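Local coordinates for putative histidine protein kinase (Rhodobacter sphaeroides, PDB 3KYJ) that probably relays chemoreceptor signals to the flagellar motor as a CheA-type kinase, here represented by its histidine phosphotransfer (Hpt) domain, at residues A[77-82]-A[130-135]. Residues are numbered along the deposited sequence; the frame is centred on the assembly and turned at random.
Sequences IGLVRD and SKIARC
Leu-79 reaches out from the last turns of helix 64-82 and sets one methyl, CD1, against both Ile-132 and Cys-135, one turn apart on helix 122-135. CG lies anti to the carbonyl carbon (chi1 -70°), and this carries the branched end toward helix 122-135; the CA atoms of Leu-79 and Ile-132 are 8.1 Å apart. CD1 meets Cys-135 SG at 3.8 Å. It also lies 4.2 Å from Ile-132 CG2, the beta-branch methyl, and the side chain of Ile-132 also touches Asp-75 and Leu-76 of helix 64-82. The sulfur of Cys-135 sits between its own backbone N and carbonyl carbon (chi1 82°); small and polarisable, it suits a methyl partner. Val-85, in the loop after helix 64-82, touches both Leu-79 and Cys-135 and extends the apolar patch. Further round helix 122-135, away from Leu-79, Arg-134 grips Ser-130 OG side-on through NE (3.1 Å) and NH2, the oxygen in the guanidinium plane. Arg-134 and Lys-131 also form salt bridges to Glu-90, tying this helix to the start of helix 89-112. With no hydrogen bond across it, this small surface contact probably owes its stability to dispersion and the hydrophobic effect.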
loop_
_atom_site.group_PDB
_atom_site.type_symbol
_atom_site.label_atom_id
_atom_site.label_comp_id
_atom_site.label_asym_id
_atom_site.label_seq_id
_atom_site.Cartn_x
_atom_site.Cartn_y
_atom_site.Cartn_z
ATOM N N ILE A 77 5.579 15.564 -0.472
ATOM C CA ILE A 77 6.019 15.073 -1.772
ATOM C C ILE A 77 4.881 15.216 -2.790
ATOM O O ILE A 77 5.116 15.554 -3.947
ATOM C CB ILE A 77 6.454 13.600 -1.694
ATOM C CG1 ILE A 77 7.655 13.441 -0.782
ATOM C CG2 ILE A 77 6.742 13.069 -3.103
ATOM C CD1 ILE A 77 7.827 12.020 -0.241
ATOM N N GLY A 78 3.643 14.983 -2.361
ATOM C CA GLY A 78 2.488 15.175 -3.223
ATOM C C GLY A 78 2.303 16.604 -3.731
ATOM O O GLY A 78 1.815 16.811 -4.845
ATOM N N LEU A 79 2.692 17.597 -2.938
ATOM C CA LEU A 79 2.606 18.990 -3.392
ATOM C C LEU A 79 3.538 19.214 -4.579
ATOM O O LEU A 79 3.203 19.945 -5.512
ATOM C CB LEU A 79 3.004 19.965 -2.298
ATOM C CG LEU A 79 2.059 20.110 -1.107
ATOM C CD1 LEU A 79 2.718 21.016 -0.084
ATOM C CD2 LEU A 79 0.718 20.669 -1.556
ATOM N N VAL A 80 4.725 18.622 -4.516
ATOM C CA VAL A 80 5.677 18.663 -5.647
ATOM C C VAL A 80 5.097 17.934 -6.854
ATOM O O VAL A 80 5.115 18.450 -7.975
ATOM C CB VAL A 80 7.039 18.037 -5.273
ATOM C CG1 VAL A 80 7.952 18.004 -6.481
ATOM C CG2 VAL A 80 7.700 18.822 -4.155
ATOM N N ARG A 81 4.570 16.735 -6.630
ATOM C CA ARG A 81 4.129 15.901 -7.741
ATOM C C ARG A 81 2.874 16.469 -8.406
ATOM O O ARG A 81 2.756 16.429 -9.635
ATOM C CB ARG A 81 3.876 14.465 -7.257
ATOM C CG ARG A 81 3.639 13.476 -8.391
ATOM C CD ARG A 81 3.155 12.141 -7.867
ATOM N NE ARG A 81 1.807 12.254 -7.318
ATOM C CZ ARG A 81 1.145 11.249 -6.760
ATOM N NH1 ARG A 81 1.710 10.058 -6.681
ATOM N NH2 ARG A 81 -0.078 11.435 -6.290
ATOM N N ASP A 82 1.962 17.036 -7.614
ATOM C CA ASP A 82 0.622 17.378 -8.092
ATOM C C ASP A 82 0.282 18.865 -8.127
ATOM O O ASP A 82 -0.527 19.294 -8.960
ATOM C CB ASP A 82 -0.420 16.686 -7.208
ATOM C CG ASP A 82 -0.260 15.185 -7.198
ATOM O OD1 ASP A 82 0.289 14.650 -8.181
ATOM O OD2 ASP A 82 -0.674 14.546 -6.199
ATOM N N SER A 130 5.405 23.122 8.829
ATOM C CA SER A 130 5.873 24.461 8.467
ATOM C C SER A 130 6.173 24.554 6.967
ATOM O O SER A 130 5.716 25.477 6.310
ATOM C CB SER A 130 7.147 24.801 9.239
ATOM O OG SER A 130 7.731 25.992 8.710
ATOM N N LYS A 131 6.946 23.605 6.436
ATOM C CA LYS A 131 7.270 23.620 5.013
ATOM C C LYS A 131 5.993 23.457 4.187
ATOM O O LYS A 131 5.794 24.160 3.216
ATOM C CB LYS A 131 8.299 22.562 4.663
ATOM C CG LYS A 131 8.764 22.651 3.205
ATOM C CD LYS A 131 9.289 24.031 2.852
ATOM C CE LYS A 131 10.106 23.946 1.557
ATOM N NZ LYS A 131 10.534 25.294 1.076
ATOM N N ILE A 132 5.111 22.548 4.587
ATOM C CA ILE A 132 3.849 22.375 3.870
ATOM C C ILE A 132 3.057 23.684 3.792
ATOM O O ILE A 132 2.572 24.070 2.725
ATOM C CB ILE A 132 3.014 21.236 4.486
ATOM C CG1 ILE A 132 3.662 19.890 4.153
ATOM C CG2 ILE A 132 1.594 21.260 3.965
ATOM C CD1 ILE A 132 3.077 18.711 4.957
ATOM N N ALA A 133 2.958 24.376 4.921
ATOM C CA ALA A 133 2.233 25.634 4.982
ATOM C C ALA A 133 2.899 26.724 4.128
ATOM O O ALA A 133 2.216 27.476 3.438
ATOM C CB ALA A 133 2.108 26.090 6.428
ATOM N N ARG A 134 4.225 26.804 4.189
ATOM C CA ARG A 134 4.946 27.884 3.515
ATOM C C ARG A 134 4.981 27.715 2.017
ATOM O O ARG A 134 4.993 28.686 1.285
ATOM C CB ARG A 134 6.384 27.983 4.015
ATOM C CG ARG A 134 6.523 28.773 5.291
ATOM C CD ARG A 134 7.964 28.844 5.720
ATOM N NE ARG A 134 8.439 27.551 6.180
ATOM C CZ ARG A 134 9.421 26.856 5.631
ATOM N NH1 ARG A 134 10.066 27.319 4.565
ATOM N NH2 ARG A 134 9.758 25.688 6.153
ATOM N N CYS A 135 5.039 26.485 1.538
ATOM C CA CYS A 135 5.179 26.322 0.107
ATOM C C CYS A 135 3.806 26.079 -0.516
ATOM O O CYS A 135 3.674 25.995 -1.736
ATOM C CB CYS A 135 6.193 25.231 -0.218
ATOM S SG CYS A 135 5.548 23.622 -0.155
#